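Local coordinates for protein sesquisabinene B synthase 2 (Santalum album, PDB 6A2A) that probably catalyses the metal-dependent cyclisation of farnesyl diphosphate to the sesquiterpene sesquisabinene B, using magnesium or manganese ions, at residues Ser125-Phe128 with Arg129-Glu133; Gln45-Gly48 with Asp49-Val53; Met352-Leu355 with Thr356-Asn359; Asp229-Glu232 with Glu233-Asp236; Lys63-Glu66 with Glu67-Leu71. All blocks are in the same frame, centred on the assembly; numbering follows the deposited sequence.

Contact 1. Residues Ser125-Phe128 with Arg129-Glu133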
loop_
_atom_site.group_PDB
_atom_site.type_symbol
_atom_site.label_atom_id
_atom_site.label_comp_id
_atom_site.label_asym_id
_atom_site.label_seq_id
_atom_site.Cartn_x
_atom_site.Cartn_y
_atom_site.Cartn_z
ATOM N N SER A 125 47.328 5.920 -14.038
ATOM C CA SER A 125 46.474 5.623 -12.859
ATOM C C SER A 125 45.031 5.546 -13.319
ATOM O O SER A 125 44.288 4.591 -12.994
ATOM C CB SER A 125 46.649 6.709 -11.795
ATOM O OG SER A 125 47.924 6.746 -11.168
ATOM N N LEU A 126 44.559 6.597 -13.997
ATOM C CA LEU A 126 43.221 6.621 -14.536
ATOM C C LEU A 126 42.975 5.396 -15.443
ATOM O O LEU A 126 41.950 4.726 -15.352
ATOM C CB LEU A 126 42.946 7.930 -15.272
ATOM C CG LEU A 126 41.528 8.101 -15.783
ATOM C CD1 LEU A 126 40.521 8.153 -14.620
ATOM C CD2 LEU A 126 41.369 9.337 -16.618
ATOM N N ARG A 127 43.906 5.095 -16.328
ATOM C CA ARG A 127 43.707 3.960 -17.193
ATOM C C ARG A 127 43.598 2.667 -16.362
ATOM O O ARG A 127 42.719 1.848 -16.644
ATOM C CB ARG A 127 44.896 3.873 -18.165
ATOM C CG ARG A 127 44.758 2.771 -19.207
ATOM C CD ARG A 127 46.020 2.700 -20.062
ATOM N NE ARG A 127 45.968 1.493 -20.893
ATOM C CZ ARG A 127 46.530 0.344 -20.575
ATOM N NH1 ARG A 127 47.095 0.159 -19.394
ATOM N NH2 ARG A 127 46.533 -0.632 -21.469
ATOM N N PHE A 128 44.495 2.487 -15.418
ATOM C CA PHE A 128 44.495 1.341 -14.533
ATOM C C PHE A 128 43.120 1.199 -13.881
ATOM O O PHE A 128 42.494 0.097 -13.864
ATOM C CB PHE A 128 45.584 1.463 -13.476
ATOM C CG PHE A 128 45.571 0.386 -12.411
ATOM C CD1 PHE A 128 44.765 0.500 -11.277
ATOM C CD2 PHE A 128 46.332 -0.770 -12.543
ATOM C CE1 PHE A 128 44.756 -0.490 -10.311
ATOM C CE2 PHE A 128 46.303 -1.769 -11.586
ATOM C CZ PHE A 128 45.514 -1.627 -10.461
ATOM N N ARG A 129 42.624 2.316 -13.376
ATOM C CA ARG A 129 41.337 2.244 -12.641
ATOM C C ARG A 129 40.156 1.959 -13.561
ATOM O O ARG A 129 39.325 1.085 -13.224
ATOM C CB ARG A 129 41.095 3.512 -11.818
ATOM C CG ARG A 129 39.712 3.536 -11.175
ATOM C CD ARG A 129 39.613 4.577 -10.065
ATOM N NE ARG A 129 39.697 5.950 -10.590
ATOM C CZ ARG A 129 38.757 6.601 -11.215
ATOM N NH1 ARG A 129 37.573 6.049 -11.452
ATOM N NH2 ARG A 129 38.999 7.861 -11.618
ATOM N N ILE A 130 40.006 2.683 -14.670
ATOM C CA ILE A 130 38.871 2.563 -15.528
ATOM C C ILE A 130 38.855 1.160 -16.134
ATOM O O ILE A 130 37.790 0.579 -16.314
ATOM C CB ILE A 130 38.832 3.634 -16.639
ATOM C CG1 ILE A 130 38.859 5.065 -16.088
ATOM C CG2 ILE A 130 37.627 3.423 -17.527
ATOM C CD1 ILE A 130 37.570 5.507 -15.462
ATOM N N MET A 131 40.022 0.708 -16.556
ATOM C CA MET A 131 40.119 -0.694 -17.088
ATOM C C MET A 131 39.609 -1.709 -16.043
ATOM O O MET A 131 38.694 -2.500 -16.353
ATOM C CB MET A 131 41.551 -1.006 -17.486
ATOM C CG MET A 131 42.044 -0.242 -18.721
ATOM S SD MET A 131 41.063 -0.451 -20.169
ATOM C CE MET A 131 41.584 0.956 -21.155
ATOM N N ARG A 132 40.129 -1.673 -14.835
ATOM C CA ARG A 132 39.748 -2.646 -13.818
ATOM C C ARG A 132 38.290 -2.485 -13.408
ATOM O O ARG A 132 37.597 -3.527 -13.212
ATOM C CB ARG A 132 40.671 -2.599 -12.608
ATOM C CG ARG A 132 42.040 -3.222 -12.850
ATOM C CD ARG A 132 42.706 -3.562 -11.571
ATOM N NE ARG A 132 43.996 -4.216 -11.704
ATOM C CZ ARG A 132 44.605 -4.896 -10.742
ATOM N NH1 ARG A 132 44.032 -5.061 -9.549
ATOM N NH2 ARG A 132 45.804 -5.395 -10.963
ATOM N N GLU A 133 37.779 -1.265 -13.294
ATOM C CA GLU A 133 36.317 -1.112 -13.014
ATOM C C GLU A 133 35.488 -1.811 -14.081
ATOM O O GLU A 133 34.331 -2.157 -13.842
ATOM C CB GLU A 133 35.937 0.375 -13.014
ATOM C CG GLU A 133 36.523 1.122 -11.852
ATOM C CD GLU A 133 36.366 2.640 -11.942
ATOM O OE1 GLU A 133 35.987 3.111 -13.028
ATOM O OE2 GLU A 133 36.509 3.305 -10.887
#
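One turn of helix 121-133, in the mainly helical N-terminal domain of a plant terpene synthase, brings Phe-128 against Arg-132. The phenylalanine CG lies beside its own carbonyl carbon (chi1 174°), and the ring stands out from the helix, where CZ comes over one face of the Arg-132 guanidinium, near the rim, 3.2 Å from NE and 3.4 Å from CZ of that arginine. The two planes are turned 32° apart, short of a flat stack. The rest of the Arg-132 head is occupied by others: Glu-177 forms a salt bridge, the carbonyls of Val-138 and Leu-172 take hydrogen bonds, and Trp-174 adds a cation-pi contact. With an alanine in place of Arg-132, Glu-177 would probably lose its ion-pair mate, those two carbonyls their donor, and the Phe-128 ring the flat group lying across its outer end. On another side of the helix, which packs against helix 78-90 of the same domain, Leu-126 and Ile-130 run side by side in the same direction, CD1 of the former 3.8 Å from CG1 of the latter. Leu-126 CD1 also approaches Arg-129 NH2 at 3.4 Å, a methyl beside a charged group whose NH2 pairs with Asp-86. Arg-129 NH1 reaches forward to Glu-133 OE2 at 3.0 Å, in the guanidinium plane, on the syn side of the carboxylate but tilted 34° from its plane, and this same oxygen is shared with Arg-89. Arg-127 and Met-131 touch more loosely, Arg-127 CG lying 4.1 Å from Met-131 CG.

Contact 2. Residues Gln45-Gly48 with Asp49-Val53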
loop_
_atom_site.group_PDB
_atom_site.type_symbol
_atom_site.label_atom_id
_atom_site.label_comp_id
_atom_site.label_asym_id
_atom_site.label_seq_id
_atom_site.Cartn_x
_atom_site.Cartn_y
_atom_site.Cartn_z
ATOM N N GLN A 45 4.994 13.141 1.356
ATOM C CA GLN A 45 3.943 12.799 0.445
ATOM C C GLN A 45 3.673 13.970 -0.512
ATOM O O GLN A 45 3.280 13.746 -1.647
ATOM C CB GLN A 45 2.726 12.361 1.254
ATOM C CG GLN A 45 2.954 11.042 1.976
ATOM C CD GLN A 45 2.122 10.896 3.219
ATOM O OE1 GLN A 45 1.197 11.660 3.456
ATOM N NE2 GLN A 45 2.442 9.908 4.035
ATOM N N SER A 46 3.923 15.196 -0.083
ATOM C CA SER A 46 3.627 16.368 -0.917
ATOM C C SER A 46 4.597 16.464 -2.098
ATOM O O SER A 46 4.268 17.091 -3.113
ATOM C CB SER A 46 3.655 17.650 -0.105
ATOM O OG SER A 46 4.981 18.180 0.000
ATOM N N LEU A 47 5.793 15.873 -1.945
ATOM C CA LEU A 47 6.923 16.103 -2.864
ATOM C C LEU A 47 6.608 15.615 -4.277
ATOM O O LEU A 47 7.001 16.284 -5.229
ATOM C CB LEU A 47 8.166 15.352 -2.372
ATOM C CG LEU A 47 8.948 15.983 -1.231
ATOM C CD1 LEU A 47 10.053 15.031 -0.813
ATOM C CD2 LEU A 47 9.500 17.347 -1.625
ATOM N N GLY A 48 5.982 14.447 -4.408
ATOM C CA GLY A 48 5.583 13.911 -5.731
ATOM C C GLY A 48 5.110 15.000 -6.698
ATOM O O GLY A 48 5.646 15.139 -7.809
ATOM N N ASP A 49 4.130 15.809 -6.285
ATOM C CA ASP A 49 3.533 16.832 -7.181
ATOM C C ASP A 49 4.121 18.255 -7.074
ATOM O O ASP A 49 3.898 19.085 -7.958
ATOM C CB ASP A 49 2.020 16.856 -6.975
ATOM C CG ASP A 49 1.396 15.490 -7.163
ATOM O OD1 ASP A 49 1.687 14.832 -8.187
ATOM O OD2 ASP A 49 0.627 15.068 -6.279
ATOM N N GLN A 50 4.861 18.522 -5.997
ATOM C CA GLN A 50 5.616 19.778 -5.810
ATOM C C GLN A 50 6.671 19.945 -6.919
ATOM O O GLN A 50 6.929 21.068 -7.379
ATOM C CB GLN A 50 6.257 19.782 -4.414
ATOM C CG GLN A 50 7.462 20.704 -4.250
ATOM C CD GLN A 50 7.107 22.132 -3.916
ATOM O OE1 GLN A 50 5.940 22.522 -3.900
ATOM N NE2 GLN A 50 8.131 22.928 -3.643
ATOM N N CYS A 51 7.288 18.841 -7.343
ATOM C CA CYS A 51 8.533 18.890 -8.146
ATOM C C CYS A 51 8.329 18.229 -9.518
ATOM O O CYS A 51 9.308 17.828 -10.179
ATOM C CB CYS A 51 9.676 18.204 -7.399
ATOM S SG CYS A 51 10.007 18.922 -5.764
ATOM N N THR A 52 7.079 18.128 -9.964
ATOM C CA THR A 52 6.802 17.520 -11.256
ATOM C C THR A 52 7.736 18.123 -12.314
ATOM O O THR A 52 7.799 19.351 -12.436
ATOM C CB THR A 52 5.341 17.733 -11.668
ATOM O OG1 THR A 52 4.522 17.469 -10.528
ATOM C CG2 THR A 52 4.943 16.857 -12.837
ATOM N N VAL A 53 8.463 17.280 -13.049
ATOM C CA VAL A 53 9.368 17.745 -14.121
ATOM C C VAL A 53 8.509 18.094 -15.339
ATOM O O VAL A 53 7.800 17.250 -15.822
ATOM C CB VAL A 53 10.417 16.680 -14.496
ATOM C CG1 VAL A 53 11.293 17.133 -15.662
ATOM C CG2 VAL A 53 11.283 16.285 -13.307
HETATM O O HOH W 1 2.543 14.219 -4.400
#
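Asp-49 folds back on Gly-48 at the C-terminal end of helix 41-50, where the last helical turn gives way to a loop. Its CB touches Gly-48 C at 3.6 Å. With CG set beside its own backbone N (chi1 -55°), the carboxylate stays close to the preceding peptide: CG faces the same carbonyl carbon and OD1 lies 3.7 Å from Gly-48 C. The other oxygen, OD2, receives a weak hydrogen bond of 2.8 Å from a water. That water also accepts from Asp-49 N at 2.9 Å and donates to Gln-45 O at 2.9 Å, so it stands in the place of a direct backbone bond from Asp-49 N to Gln-45 O and marks a hydrated, opened turn. Ser-46 O takes up the next donor, Gln-50 N, at 3.3 Å in the carbonyl plane, and Asp-49 N adds a weak bond to the same oxygen. Cys-51 N bonds weakly to Leu-47 O, and Cys-51 is the first residue to leave helical backbone angles. On the side facing helix 239-270 the Leu-47 and Cys-51 side chains meet loosely, CD2 to SG 4.5 Å, both resting on Gln-257, where the end of helix 41-50 lies on that long helix. Beyond the turn, Thr-52 OG1 donates to Asp-49 O at 3.1 Å, coming in from above the carbonyl plane at a C=O angle of 102°.

Contact 3. Residues Met352-Leu355 with Thr356-Asn359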
loop_
_atom_site.group_PDB
_atom_site.type_symbol
_atom_site.label_atom_id
_atom_site.label_comp_id
_atom_site.label_asym_id
_atom_site.label_seq_id
_atom_site.Cartn_x
_atom_site.Cartn_y
_atom_site.Cartn_z
ATOM N N MET A 352 3.348 -5.196 17.521
ATOM C CA MET A 352 3.125 -4.458 16.227
ATOM C C MET A 352 4.353 -4.619 15.315
ATOM O O MET A 352 4.222 -5.060 14.146
ATOM C CB MET A 352 2.704 -3.019 16.486
ATOM C CG MET A 352 1.217 -2.949 16.919
ATOM S SD MET A 352 0.648 -1.324 17.329
ATOM C CE MET A 352 0.915 -0.503 15.757
ATOM N N PRO A 353 5.579 -4.391 15.834
ATOM C CA PRO A 353 6.762 -4.763 15.026
ATOM C C PRO A 353 6.777 -6.222 14.568
ATOM O O PRO A 353 7.195 -6.552 13.433
ATOM C CB PRO A 353 7.931 -4.487 15.977
ATOM C CG PRO A 353 7.414 -3.355 16.866
ATOM C CD PRO A 353 5.966 -3.739 17.068
ATOM N N LEU A 354 6.432 -7.139 15.438
ATOM C CA LEU A 354 6.457 -8.535 15.111
ATOM C C LEU A 354 5.523 -8.812 13.926
ATOM O O LEU A 354 5.894 -9.480 12.945
ATOM C CB LEU A 354 6.035 -9.382 16.309
ATOM C CG LEU A 354 5.812 -10.870 16.037
ATOM C CD1 LEU A 354 7.092 -11.535 15.637
ATOM C CD2 LEU A 354 5.266 -11.563 17.276
ATOM N N LEU A 355 4.300 -8.366 14.058
ATOM C CA LEU A 355 3.315 -8.713 13.063
ATOM C C LEU A 355 3.573 -7.930 11.771
ATOM O O LEU A 355 3.228 -8.414 10.663
ATOM C CB LEU A 355 1.910 -8.406 13.589
ATOM C CG LEU A 355 1.411 -9.364 14.675
ATOM C CD1 LEU A 355 0.079 -8.892 15.253
ATOM C CD2 LEU A 355 1.315 -10.783 14.150
ATOM N N THR A 356 4.192 -6.758 11.864
ATOM C CA THR A 356 4.582 -6.058 10.635
ATOM C C THR A 356 5.708 -6.804 9.912
ATOM O O THR A 356 5.702 -6.920 8.698
ATOM C CB THR A 356 4.895 -4.599 10.913
ATOM O OG1 THR A 356 3.737 -3.940 11.452
ATOM C CG2 THR A 356 5.379 -3.903 9.657
ATOM N N MET A 357 6.699 -7.301 10.647
ATOM C CA MET A 357 7.718 -8.147 10.077
ATOM C C MET A 357 7.101 -9.337 9.346
ATOM O O MET A 357 7.464 -9.642 8.221
ATOM C CB MET A 357 8.687 -8.652 11.158
ATOM C CG MET A 357 9.636 -9.757 10.654
ATOM S SD MET A 357 10.258 -10.720 12.048
ATOM C CE MET A 357 8.791 -11.670 12.474
ATOM N N PHE A 358 6.133 -10.001 10.000
ATOM C CA PHE A 358 5.476 -11.168 9.462
ATOM C C PHE A 358 4.709 -10.805 8.160
ATOM O O PHE A 358 4.898 -11.448 7.151
ATOM C CB PHE A 358 4.546 -11.717 10.556
ATOM C CG PHE A 358 3.776 -12.953 10.191
ATOM C CD1 PHE A 358 4.410 -14.167 10.168
ATOM C CD2 PHE A 358 2.438 -12.883 9.831
ATOM C CE1 PHE A 358 3.721 -15.322 9.852
ATOM C CE2 PHE A 358 1.755 -14.044 9.524
ATOM C CZ PHE A 358 2.397 -15.245 9.552
ATOM N N ASN A 359 3.893 -9.767 8.210
ATOM C CA ASN A 359 3.019 -9.348 7.117
ATOM C C ASN A 359 3.857 -8.863 5.919
ATOM O O ASN A 359 3.581 -9.229 4.766
ATOM C CB ASN A 359 1.999 -8.283 7.515
ATOM C CG ASN A 359 0.928 -8.793 8.466
ATOM O OD1 ASN A 359 0.831 -9.982 8.688
ATOM N ND2 ASN A 359 0.201 -7.883 9.078
#
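This is a buried turn within helix 348-372 of the metal-binding domain, carried by Thr-356 set back over Met-352, on a face that meets the second subunit. OG1 of Thr-356 stands beside its own backbone N (chi1 -60°), which turns the hydroxyl back toward the preceding turn so that it donates to Met-352 O at 3.0 Å, from 43° above the carbonyl plane. The Thr-356 amide N reaches the same oxygen at 2.8 Å, nearly along the C=O axis. Two bonds from one residue thus grip a single carbonyl, just where the helix is kinked because Pro-353 has no N-H to give to the preceding turn. A valine in place of Thr-356 would probably leave Met-352 O without its hydroxyl donor, held within this turn by the amide alone. Next round the helix, Leu-354 and Met-357 cross at a slant: the methionine chain bends at its last torsion (chi3 73°), placing CE 3.6 Å from Leu-354 CD1, and both side chains rest on Thr-335 of helix 325-337. Asn-359 N bonds to Leu-355 O at 2.9 Å, and Asn-359 CG lies over that oxygen at 3.2 Å. Phe-358 turns outward to meet the ring of Trp-338. Pro-353 packs on Thr-314 and Val-318 of helix 299-321. Tyr-366 of the second subunit makes a weak hydrogen bond through OH to Met-352 O, and its side chain packs on Leu-355. Met-352 O, a buried carbonyl beside a proline kink, is therefore satisfied within its own helix, with the neighbouring subunit adding only a weak third bond.

Contact 4. Residues Asp229-Glu232 with Glu233-Asp236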
loop_
_atom_site.group_PDB
_atom_site.type_symbol
_atom_site.label_atom_id
_atom_site.label_comp_id
_atom_site.label_asym_id
_atom_site.label_seq_id
_atom_site.Cartn_x
_atom_site.Cartn_y
_atom_site.Cartn_z
ATOM N N ASP A 229 27.875 19.695 -8.711
ATOM C CA ASP A 229 28.394 20.987 -8.269
ATOM C C ASP A 229 29.869 21.164 -8.503
ATOM O O ASP A 229 30.298 22.225 -8.952
ATOM C CB ASP A 229 28.095 21.220 -6.798
ATOM C CG ASP A 229 26.646 21.431 -6.533
ATOM O OD1 ASP A 229 25.856 21.583 -7.460
ATOM O OD2 ASP A 229 26.320 21.352 -5.374
ATOM N N THR A 230 30.674 20.141 -8.209
ATOM C CA THR A 230 32.109 20.220 -8.402
ATOM C C THR A 230 32.427 20.365 -9.893
ATOM O O THR A 230 33.287 21.199 -10.268
ATOM C CB THR A 230 32.790 18.995 -7.776
ATOM O OG1 THR A 230 32.597 19.055 -6.356
ATOM C CG2 THR A 230 34.275 18.929 -8.070
ATOM N N TYR A 231 31.764 19.557 -10.728
ATOM C CA TYR A 231 32.049 19.535 -12.169
ATOM C C TYR A 231 31.816 20.913 -12.816
ATOM O O TYR A 231 32.532 21.294 -13.771
ATOM C CB TYR A 231 31.132 18.549 -12.882
ATOM C CG TYR A 231 31.416 18.362 -14.343
ATOM C CD1 TYR A 231 32.696 18.146 -14.804
ATOM C CD2 TYR A 231 30.387 18.400 -15.255
ATOM C CE1 TYR A 231 32.944 17.947 -16.150
ATOM C CE2 TYR A 231 30.616 18.203 -16.603
ATOM C CZ TYR A 231 31.901 18.004 -17.053
ATOM O OH TYR A 231 32.110 17.816 -18.390
ATOM N N GLU A 232 30.781 21.585 -12.369
ATOM C CA GLU A 232 30.357 22.889 -12.924
ATOM C C GLU A 232 31.493 23.895 -12.763
ATOM O O GLU A 232 31.738 24.659 -13.703
ATOM C CB GLU A 232 29.052 23.362 -12.297
ATOM C CG GLU A 232 28.572 24.685 -12.879
ATOM C CD GLU A 232 27.132 25.067 -12.594
ATOM O OE1 GLU A 232 26.446 24.309 -11.935
ATOM O OE2 GLU A 232 26.704 26.156 -13.024
ATOM N N GLU A 233 32.224 23.792 -11.648
ATOM C CA GLU A 233 33.347 24.684 -11.264
ATOM C C GLU A 233 34.686 24.267 -11.902
ATOM O O GLU A 233 35.684 24.954 -11.667
ATOM C CB GLU A 233 33.523 24.685 -9.740
ATOM C CG GLU A 233 32.305 25.142 -8.943
ATOM C CD GLU A 233 32.091 24.506 -7.565
ATOM O OE1 GLU A 233 33.030 23.867 -7.023
ATOM O OE2 GLU A 233 30.965 24.646 -7.021
ATOM N N GLU A 234 34.771 23.174 -12.674
ATOM C CA GLU A 234 36.050 22.738 -13.209
ATOM C C GLU A 234 36.318 23.451 -14.543
ATOM O O GLU A 234 35.398 23.904 -15.195
ATOM C CB GLU A 234 36.103 21.223 -13.380
ATOM C CG GLU A 234 36.628 20.532 -12.133
ATOM C CD GLU A 234 36.609 19.018 -12.193
ATOM O OE1 GLU A 234 35.748 18.475 -12.891
ATOM O OE2 GLU A 234 37.471 18.391 -11.526
ATOM N N GLU A 235 37.575 23.427 -14.950
ATOM C CA GLU A 235 38.032 24.129 -16.150
ATOM C C GLU A 235 37.529 23.430 -17.418
ATOM O O GLU A 235 37.191 24.095 -18.385
ATOM C CB GLU A 235 39.557 24.236 -16.118
ATOM C CG GLU A 235 40.046 25.113 -14.978
ATOM C CD GLU A 235 41.553 25.242 -14.843
ATOM O OE1 GLU A 235 42.256 25.070 -15.866
ATOM O OE2 GLU A 235 42.025 25.507 -13.705
ATOM N N ASP A 236 37.510 22.104 -17.423
ATOM C CA ASP A 236 37.123 21.332 -18.626
ATOM C C ASP A 236 35.648 20.928 -18.705
ATOM O O ASP A 236 35.317 19.896 -19.283
ATOM C CB ASP A 236 37.963 20.053 -18.729
ATOM C CG ASP A 236 37.691 19.074 -17.580
ATOM O OD1 ASP A 236 36.561 19.052 -17.005
ATOM O OD2 ASP A 236 38.643 18.348 -17.238
HETATM O O HOH W 2 34.409 17.416 -19.275
#
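Tyr-231 and Glu-234 cross at about a right angle where helix 220-232 ends and the loop to helix 239-270 begins. The carboxylate is turned 79° from the ring plane, and its OE1 arrives at the ring edge, in plane, 3.6 Å from Tyr-231 CD1; the edge carries the ring hydrogens, so the negative oxygen probably meets the favourable side of the ring. Asp-236 also crosses the tyrosine nearly perpendicularly, with its OD1 3.9 Å from CE1 and the two planes 49° apart. At the ring's far end a water, lying in the ring plane, links Tyr-231 OH (2.5 Å) to Asp-236 O, to which it donates at 2.6 Å; the hydroxyl is also bonded to Asn-238 N. The backbone is irregular: Glu-234 N bonds to Tyr-231 O at 3.1 Å from well above the carbonyl plane (69°), and the bond from Glu-233 N to Thr-230 O is weak. Glu-233, bent at chi2, curls back so that OE2 sits 3.2 Å from Asp-229 O, two acceptors side by side. Basic residues outside the turn meet this crowd of acids: Arg-225 bridges Asp-229, Lys-206 bridges Glu-234, Lys-246 bridges Glu-232, and Lys-205 forms a long, weak pair with Glu-233. Several carboxylates gathered at the negative end of a helix would probably repel one another, and the surrounding lysines and arginine are likely to offset part of that charge.

Contact 5. Residues Lys63-Glu66 with Glu67-Leu71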
loop_
_atom_site.group_PDB
_atom_site.type_symbol
_atom_site.label_atom_id
_atom_site.label_comp_id
_atom_site.label_asym_id
_atom_site.label_seq_id
_atom_site.Cartn_x
_atom_site.Cartn_y
_atom_site.Cartn_z
ATOM N N LYS A 63 16.605 14.533 -25.813
ATOM C CA LYS A 63 17.412 15.181 -26.846
ATOM C C LYS A 63 18.852 15.261 -26.350
ATOM O O LYS A 63 19.760 14.870 -27.051
ATOM C CB LYS A 63 16.893 16.576 -27.202
ATOM C CG LYS A 63 17.714 17.319 -28.259
ATOM C CD LYS A 63 17.104 18.638 -28.707
ATOM C CE LYS A 63 18.058 19.809 -28.603
ATOM N NZ LYS A 63 17.506 20.855 -27.707
ATOM N N LEU A 64 19.031 15.728 -25.126
ATOM C CA LEU A 64 20.373 15.815 -24.574
ATOM C C LEU A 64 20.990 14.427 -24.376
ATOM O O LEU A 64 22.207 14.307 -24.512
ATOM C CB LEU A 64 20.336 16.614 -23.274
ATOM C CG LEU A 64 20.052 18.103 -23.412
ATOM C CD1 LEU A 64 20.354 18.803 -22.101
ATOM C CD2 LEU A 64 20.843 18.747 -24.547
ATOM N N LYS A 65 20.200 13.387 -24.096
ATOM C CA LYS A 65 20.769 12.040 -23.944
ATOM C C LYS A 65 21.465 11.624 -25.243
ATOM O O LYS A 65 22.583 11.098 -25.250
ATOM C CB LYS A 65 19.701 10.996 -23.579
ATOM C CG LYS A 65 20.275 9.598 -23.414
ATOM C CD LYS A 65 19.309 8.540 -22.910
ATOM C CE LYS A 65 19.930 7.170 -23.058
ATOM N NZ LYS A 65 19.203 6.110 -22.319
ATOM N N GLU A 66 20.799 11.864 -26.356
ATOM C CA GLU A 66 21.362 11.455 -27.629
ATOM C C GLU A 66 22.625 12.276 -27.924
ATOM O O GLU A 66 23.563 11.733 -28.457
ATOM C CB GLU A 66 20.321 11.590 -28.746
ATOM C CG GLU A 66 19.326 10.441 -28.796
ATOM C CD GLU A 66 19.929 9.112 -29.220
ATOM O OE1 GLU A 66 20.596 9.073 -30.278
ATOM O OE2 GLU A 66 19.747 8.118 -28.478
ATOM N N GLU A 67 22.653 13.551 -27.564
ATOM C CA GLU A 67 23.859 14.376 -27.746
ATOM C C GLU A 67 24.996 13.811 -26.900
ATOM O O GLU A 67 26.098 13.761 -27.360
ATOM C CB GLU A 67 23.617 15.858 -27.439
ATOM C CG GLU A 67 22.806 16.564 -28.511
ATOM C CD GLU A 67 22.416 17.989 -28.173
ATOM O OE1 GLU A 67 21.294 18.397 -28.531
ATOM O OE2 GLU A 67 23.226 18.685 -27.556
ATOM N N VAL A 68 24.711 13.318 -25.683
ATOM C CA VAL A 68 25.766 12.806 -24.848
ATOM C C VAL A 68 26.231 11.444 -25.376
ATOM O O VAL A 68 27.369 11.135 -25.316
ATOM C CB VAL A 68 25.308 12.754 -23.369
ATOM C CG1 VAL A 68 26.271 11.929 -22.534
ATOM C CG2 VAL A 68 25.144 14.147 -22.781
ATOM N N LYS A 69 25.346 10.620 -25.897
ATOM C CA LYS A 69 25.771 9.381 -26.510
ATOM C C LYS A 69 26.787 9.666 -27.616
ATOM O O LYS A 69 27.768 8.961 -27.792
ATOM C CB LYS A 69 24.643 8.686 -27.278
ATOM C CG LYS A 69 23.635 7.893 -26.477
ATOM C CD LYS A 69 22.801 7.017 -27.380
ATOM C CE LYS A 69 21.560 6.492 -26.705
ATOM N NZ LYS A 69 20.880 5.507 -27.576
ATOM N N SER A 70 26.441 10.650 -28.414
ATOM C CA SER A 70 27.291 11.045 -29.541
ATOM C C SER A 70 28.683 11.402 -29.039
ATOM O O SER A 70 29.679 10.934 -29.621
ATOM C CB SER A 70 26.659 12.161 -30.344
ATOM O OG SER A 70 25.586 11.647 -31.109
ATOM N N LEU A 71 28.737 12.188 -27.948
ATOM C CA LEU A 71 30.000 12.596 -27.335
ATOM C C LEU A 71 30.782 11.376 -26.850
ATOM O O LEU A 71 31.970 11.290 -27.055
ATOM C CB LEU A 71 29.726 13.557 -26.174
ATOM C CG LEU A 71 29.143 14.910 -26.564
ATOM C CD1 LEU A 71 28.615 15.655 -25.341
ATOM C CD2 LEU A 71 30.204 15.754 -27.239
HETATM O O HOH W 3 23.182 9.628 -30.517
#
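Glu-66 overlaps the far half of Lys-69, one turn ahead on helix 55-73 of the N-terminal domain. The glutamate is bent at chi2 (-68°), which lays its carboxylate alongside the end of the lysine chain: OE2 lies 3.4 Å from Lys-69 CD and 3.0 Å from NZ. That last pair is a salt bridge, though weak as a hydrogen bond, made by an extended lysine slanting across the carboxylate. The other oxygen, OE1, is held by a water that donates to it at 2.7 Å, donates also to Glu-66 O, and accepts from Ser-70 OG at 3.2 Å, so one water ties the glutamate's side chain and backbone to the serine of the next turn. The Glu-66 carbonyl further takes the ordinary helical bond from Ser-70 N. A second acid-base pair runs side by side: Glu-67 OE1 touches Lys-63 CE at 3.5 Å, but NZ stays 4.6 Å from that oxygen, too far for a salt bridge. Glu-67 OE2 rests on the methyl Leu-64 CD2 at 3.8 Å, on the flank where Leu-64 packs against Arg-243 and Tyr-244 of helix 239-270. Lys-65 and Lys-69 come together through their CE atoms, 4.1 Å apart, and both lie on Phe-97; Lys-65 NZ turns to Gln-96 for its hydrogen bond. Glu-66, pairing with Lys-69, probably tempers the repulsion between these two lysine ends.

Overall arrangement
Contacts 1, 2 and 5 lie in the N-terminal domain, contact 4 at the turn between helices 220-232 and 239-270, and contact 3 in the metal-binding domain. The nearest atoms of contacts 4 and 5 are about 8 Å apart, those of contacts 1 and 4 about 9 Å. Contacts 2, 4 and 5 all place side chains on helix 239-270. Contact 3 lies far from contacts 1, 4 and 5, its centre about 46 Å from that of contact 1, while contact 2 comes within about 15 Å of it between nearest atoms. It alone nears the metal site: the Pro-353 side chain is about 10 Å from that of Asp-316, which binds magnesium in this protein, though no ion is bound to this chain here.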